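Surface layer protein (Geobacillus stearothermophilus, PDB 4UJ7) probably self-assembles into the crystalline protein lattice that coats the bacterial cell, this calcium-binding piece comprising its domains 5 and 6. Local coordinates at residues S64-G69 / S73-T78; G30-F35 / N179-Y184. All coordinates share one frame; numbering follows the deposited sequence.

Contact 1 of 2, residues S64-G69 / S73-T78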
loop_
_atom_site.group_PDB
_atom_site.type_symbol
_atom_site.label_atom_id
_atom_site.label_comp_id
_atom_site.label_asym_id
_atom_site.label_seq_id
_atom_site.Cartn_x
_atom_site.Cartn_y
_atom_site.Cartn_z
ATOM N N SER A 64 -2.562 -13.371 0.131
ATOM C CA SER A 64 -3.063 -13.222 1.483
ATOM C C SER A 64 -3.785 -11.890 1.598
ATOM O O SER A 64 -3.699 -11.053 0.693
ATOM C CB SER A 64 -1.918 -13.304 2.493
ATOM O OG SER A 64 -0.992 -12.250 2.277
ATOM N N VAL A 65 -4.538 -11.712 2.674
ATOM C CA VAL A 65 -5.333 -10.497 2.865
ATOM C C VAL A 65 -5.198 -9.978 4.286
ATOM O O VAL A 65 -5.150 -10.754 5.263
ATOM C CB VAL A 65 -6.818 -10.714 2.452
ATOM C CG1 VAL A 65 -7.490 -11.836 3.242
ATOM C CG2 VAL A 65 -7.630 -9.429 2.570
ATOM N N SER A 66 -5.159 -8.651 4.419
ATOM C CA SER A 66 -4.980 -8.033 5.740
ATOM C C SER A 66 -6.147 -8.295 6.696
ATOM O O SER A 66 -7.287 -8.576 6.261
ATOM C CB SER A 66 -4.708 -6.519 5.577
ATOM O OG SER A 66 -5.863 -5.822 5.103
ATOM N N ASN A 67 -5.855 -8.203 7.996
ATOM C CA ASN A 67 -6.822 -8.493 9.059
ATOM C C ASN A 67 -7.510 -9.841 8.888
ATOM O O ASN A 67 -8.654 -10.028 9.291
ATOM C CB ASN A 67 -7.846 -7.361 9.297
ATOM C CG ASN A 67 -8.309 -7.312 10.751
ATOM O OD1 ASN A 67 -7.465 -7.144 11.643
ATOM N ND2 ASN A 67 -9.626 -7.476 11.013
ATOM N N SER A 68 -6.810 -10.767 8.239
ATOM C CA SER A 68 -7.394 -12.078 7.890
ATOM C C SER A 68 -8.778 -11.958 7.262
ATOM O O SER A 68 -9.644 -12.821 7.434
ATOM C CB SER A 68 -7.416 -12.988 9.113
ATOM O OG SER A 68 -6.069 -13.166 9.538
ATOM N N GLY A 69 -8.991 -10.877 6.524
ATOM C CA GLY A 69 -10.232 -10.701 5.749
ATOM C C GLY A 69 -11.521 -10.516 6.540
ATOM O O GLY A 69 -12.610 -10.777 6.018
ATOM N N SER A 73 -14.285 -2.678 6.009
ATOM C CA SER A 73 -14.772 -2.368 4.672
ATOM C C SER A 73 -13.627 -2.195 3.679
ATOM O O SER A 73 -13.872 -2.134 2.480
ATOM C CB SER A 73 -15.671 -1.118 4.679
ATOM O OG SER A 73 -14.984 -0.001 5.237
ATOM N N GLU A 74 -12.388 -2.108 4.169
ATOM C CA GLU A 74 -11.183 -1.936 3.345
ATOM C C GLU A 74 -10.144 -2.980 3.759
ATOM O O GLU A 74 -9.928 -3.197 4.961
ATOM C CB GLU A 74 -10.570 -0.553 3.599
ATOM C CG GLU A 74 -11.378 0.624 3.053
ATOM C CD GLU A 74 -10.937 1.977 3.591
ATOM O OE1 GLU A 74 -10.995 2.199 4.826
ATOM O OE2 GLU A 74 -10.561 2.840 2.769
ATOM N N TYR A 75 -9.497 -3.593 2.763
ATOM C CA TYR A 75 -8.441 -4.587 2.992
ATOM C C TYR A 75 -7.307 -4.405 1.999
ATOM O O TYR A 75 -7.509 -3.929 0.865
ATOM C CB TYR A 75 -8.983 -6.003 2.780
ATOM C CG TYR A 75 -10.106 -6.385 3.714
ATOM C CD1 TYR A 75 -9.842 -6.885 4.997
ATOM C CD2 TYR A 75 -11.453 -6.265 3.303
ATOM C CE1 TYR A 75 -10.882 -7.221 5.857
ATOM C CE2 TYR A 75 -12.499 -6.591 4.170
ATOM C CZ TYR A 75 -12.202 -7.096 5.433
ATOM O OH TYR A 75 -13.226 -7.429 6.273
ATOM N N THR A 76 -6.108 -4.815 2.401
ATOM C CA THR A 76 -4.971 -4.897 1.505
ATOM C C THR A 76 -4.712 -6.341 1.128
ATOM O O THR A 76 -4.627 -7.203 2.021
ATOM C CB THR A 76 -3.718 -4.292 2.149
ATOM O OG1 THR A 76 -3.938 -2.889 2.318
ATOM C CG2 THR A 76 -2.509 -4.484 1.251
ATOM N N VAL A 77 -4.633 -6.609 -0.160
ATOM C CA VAL A 77 -4.325 -7.953 -0.682
ATOM C C VAL A 77 -2.860 -7.974 -1.096
ATOM O O VAL A 77 -2.372 -7.062 -1.784
ATOM C CB VAL A 77 -5.231 -8.315 -1.883
ATOM C CG1 VAL A 77 -4.817 -9.648 -2.493
ATOM C CG2 VAL A 77 -6.697 -8.315 -1.480
ATOM N N THR A 78 -2.139 -9.015 -0.675
ATOM C CA THR A 78 -0.728 -9.203 -1.051
ATOM C C THR A 78 -0.580 -10.400 -1.964
ATOM O O THR A 78 -1.084 -11.480 -1.654
ATOM C CB THR A 78 0.151 -9.401 0.202
ATOM O OG1 THR A 78 0.103 -8.201 0.971
ATOM C CG2 THR A 78 1.606 -9.703 -0.184
#
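Ser66 OG accepts the backbone N-H of Thr76, with OG and N 2.9 Å apart and an almost straight N-H...O angle of 171°. Here the side-chain hydroxyl, not the Ser66 carbonyl, receives that hydrogen. Its chi1 of 69° sets OG between the residue's own N and carbonyl carbon, aimed at the facing strand. Ser66 N in turn gives its hydrogen to Thr76 O, so one serine holds both backbone polar groups of Thr76. The pairing is regular further back: Ser64 and Thr78 form an antiparallel hydrogen-bonded pair through Ser64 N to Thr78 O at 3.0 Å and Thr78 N to Ser64 O at 2.9 Å. The two strands make a beta hairpin at one margin of a four-stranded antiparallel sheet in an immunoglobulin-like domain of the Big2 family. Val65 and Val77 are the adjacent non-hydrogen-bonded pair, and both lean on Val53 of the domain's other sheet. Val65 CG2 lies 3.7 Å from Tyr75 CB. The Tyr75 ring lies alongside the chain from Ser66 to Gly69; Ser66 O stands near the ring plane at its edge, 3.3 Å from Tyr75 CD1, while also receiving the N-H of Gly69. Tyr75 CE1 packs 3.4 Å from Gly69 C, and the phenol OH is hydrogen-bonded to Gly49 O and Gln72 N.

Contact 2 of 2, residues G30-F35 / N179-Y184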
loop_
_atom_site.group_PDB
_atom_site.type_symbol
_atom_site.label_atom_id
_atom_site.label_comp_id
_atom_site.label_asym_id
_atom_site.label_seq_id
_atom_site.Cartn_x
_atom_site.Cartn_y
_atom_site.Cartn_z
ATOM N N GLY A 30 9.671 -14.030 -7.239
ATOM C CA GLY A 30 10.341 -13.701 -5.987
ATOM C C GLY A 30 9.983 -12.354 -5.384
ATOM O O GLY A 30 10.428 -12.027 -4.284
ATOM N N GLN A 31 9.187 -11.560 -6.100
ATOM C CA GLN A 31 8.716 -10.283 -5.560
ATOM C C GLN A 31 7.271 -10.386 -5.078
ATOM O O GLN A 31 6.546 -11.306 -5.445
ATOM C CB GLN A 31 8.821 -9.174 -6.619
ATOM C CG GLN A 31 10.239 -8.793 -7.011
ATOM C CD GLN A 31 11.088 -8.376 -5.824
ATOM O OE1 GLN A 31 10.738 -7.456 -5.072
ATOM N NE2 GLN A 31 12.222 -9.044 -5.654
ATOM N N LYS A 32 6.861 -9.433 -4.250
ATOM C CA LYS A 32 5.460 -9.320 -3.876
ATOM C C LYS A 32 4.919 -7.955 -4.297
ATOM O O LYS A 32 5.673 -6.992 -4.470
ATOM C CB LYS A 32 5.222 -9.611 -2.378
ATOM C CG LYS A 32 5.838 -8.635 -1.398
ATOM C CD LYS A 32 5.729 -9.179 0.021
ATOM C CE LYS A 32 5.966 -8.089 1.063
ATOM N NZ LYS A 32 7.401 -7.845 1.394
ATOM N N ALA A 33 3.613 -7.895 -4.498
ATOM C CA ALA A 33 2.927 -6.642 -4.826
ATOM C C ALA A 33 1.627 -6.559 -4.026
ATOM O O ALA A 33 1.080 -7.580 -3.602
ATOM C CB ALA A 33 2.661 -6.572 -6.326
ATOM N N THR A 34 1.141 -5.348 -3.782
ATOM C CA THR A 34 -0.113 -5.192 -3.038
ATOM C C THR A 34 -1.136 -4.400 -3.831
ATOM O O THR A 34 -0.784 -3.631 -4.747
ATOM C CB THR A 34 0.068 -4.526 -1.651
ATOM O OG1 THR A 34 0.385 -3.134 -1.806
ATOM C CG2 THR A 34 1.201 -5.194 -0.857
ATOM N N PHE A 35 -2.404 -4.597 -3.484
ATOM C CA PHE A 35 -3.478 -3.728 -3.957
ATOM C C PHE A 35 -4.574 -3.644 -2.911
ATOM O O PHE A 35 -4.588 -4.427 -1.959
ATOM C CB PHE A 35 -4.006 -4.155 -5.343
ATOM C CG PHE A 35 -4.692 -5.505 -5.373
ATOM C CD1 PHE A 35 -6.056 -5.615 -5.127
ATOM C CD2 PHE A 35 -3.984 -6.655 -5.707
ATOM C CE1 PHE A 35 -6.700 -6.844 -5.186
ATOM C CE2 PHE A 35 -4.625 -7.901 -5.759
ATOM C CZ PHE A 35 -5.986 -7.992 -5.497
ATOM N N ASN A 179 12.504 -9.493 9.430
ATOM C CA ASN A 179 12.403 -10.679 8.569
ATOM C C ASN A 179 12.691 -10.350 7.100
ATOM O O ASN A 179 12.080 -10.921 6.200
ATOM C CB ASN A 179 11.019 -11.361 8.714
ATOM C CG ASN A 179 10.554 -11.468 10.160
ATOM O OD1 ASN A 179 11.260 -11.993 11.014
ATOM N ND2 ASN A 179 9.353 -10.957 10.440
ATOM N N GLY A 180 13.611 -9.414 6.875
ATOM C CA GLY A 180 14.001 -9.008 5.530
ATOM C C GLY A 180 13.073 -8.033 4.823
ATOM O O GLY A 180 13.334 -7.674 3.673
ATOM N N ASP A 181 11.989 -7.609 5.479
ATOM C CA ASP A 181 11.040 -6.650 4.884
ATOM C C ASP A 181 11.125 -5.290 5.575
ATOM O O ASP A 181 11.096 -5.210 6.808
ATOM C CB ASP A 181 9.600 -7.160 4.968
ATOM C CG ASP A 181 8.605 -6.211 4.307
ATOM O OD1 ASP A 181 8.581 -6.151 3.064
ATOM O OD2 ASP A 181 7.853 -5.516 5.029
ATOM N N THR A 182 11.218 -4.224 4.783
ATOM C CA THR A 182 11.358 -2.872 5.329
ATOM C C THR A 182 10.160 -1.979 4.976
ATOM O O THR A 182 9.745 -1.920 3.814
ATOM C CB THR A 182 12.667 -2.224 4.814
ATOM O OG1 THR A 182 13.781 -3.014 5.250
ATOM C CG2 THR A 182 12.835 -0.792 5.328
ATOM N N VAL A 183 9.614 -1.292 5.986
ATOM C CA VAL A 183 8.595 -0.247 5.769
ATOM C C VAL A 183 9.156 1.069 6.312
ATOM O O VAL A 183 9.786 1.081 7.378
ATOM C CB VAL A 183 7.268 -0.606 6.482
ATOM C CG1 VAL A 183 6.228 0.477 6.298
ATOM C CG2 VAL A 183 6.742 -1.945 5.968
ATOM N N TYR A 184 8.950 2.177 5.592
ATOM C CA TYR A 184 9.332 3.477 6.145
ATOM C C TYR A 184 8.112 4.034 6.891
ATOM O O TYR A 184 7.044 4.224 6.295
ATOM C CB TYR A 184 9.749 4.426 5.020
ATOM C CG TYR A 184 11.138 5.019 5.165
ATOM C CD1 TYR A 184 11.432 5.912 6.200
ATOM C CD2 TYR A 184 12.158 4.692 4.259
ATOM C CE1 TYR A 184 12.694 6.467 6.345
ATOM C CE2 TYR A 184 13.430 5.250 4.387
ATOM C CZ TYR A 184 13.695 6.138 5.430
ATOM O OH TYR A 184 14.954 6.701 5.579
#
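Asp181 meets Lys32 in a salt bridge that spans two immunoglobulin-like domains of the Big2 family, each partner standing near the start of a strand in its own domain. Approached along the chain, Asn179 and Gly180 form the turn that leads from strand 171-178 into strand 181-188, both with positive phi. Asp181 follows as the first residue of the new strand. Its CG is anti to the backbone N (chi1 -178°), which turns the carboxylate toward strand 32-41. The backbones stay well apart, with Lys32 CA and Asp181 CA 10.7 Å from each other, and the lysine chain covers rather more than half of that distance and the aspartate much of the rest. After Asp181, Thr182 turns to the loop at Thr154 and Asn155, Val183 rests on Gln137 and Lys139, and Tyr184 packs against Leu138, all within the second domain. Lys139 also forms a salt bridge to Asp181 OD1, so one carboxylate oxygen serves an ammonium group from each domain, an arrangement likely to favour the charged form of the acid. The Lys32 chain, extended through chi2 and chi3, bends at chi4 (-85°) and brings NZ within 2.7 Å of Asp181 OD1, approaching from above the carboxylate, 51° out of its plane.

From the N terminus, the chain first passes through 30-35, the opening partner of contact 2, and then runs on to 64-69, which contact 1 joins to 73-78 across a connection of three residues. It crosses into the second domain before 179-184 returns to 30-35, so the long loop of contact 2 encloses the short hairpin of contact 1 without crossing it. The two meet in one sheet: strands 32-41 and 74-81 are neighbours, with Val77 N 2.8 Å from Phe35 O, a probable hydrogen bond, and Thr34 packing on Thr78. Contact 1 thus attaches one of the sheet's two outermost strands, 61-65, whereas contact 2 ties that sheet to the neighbouring domain.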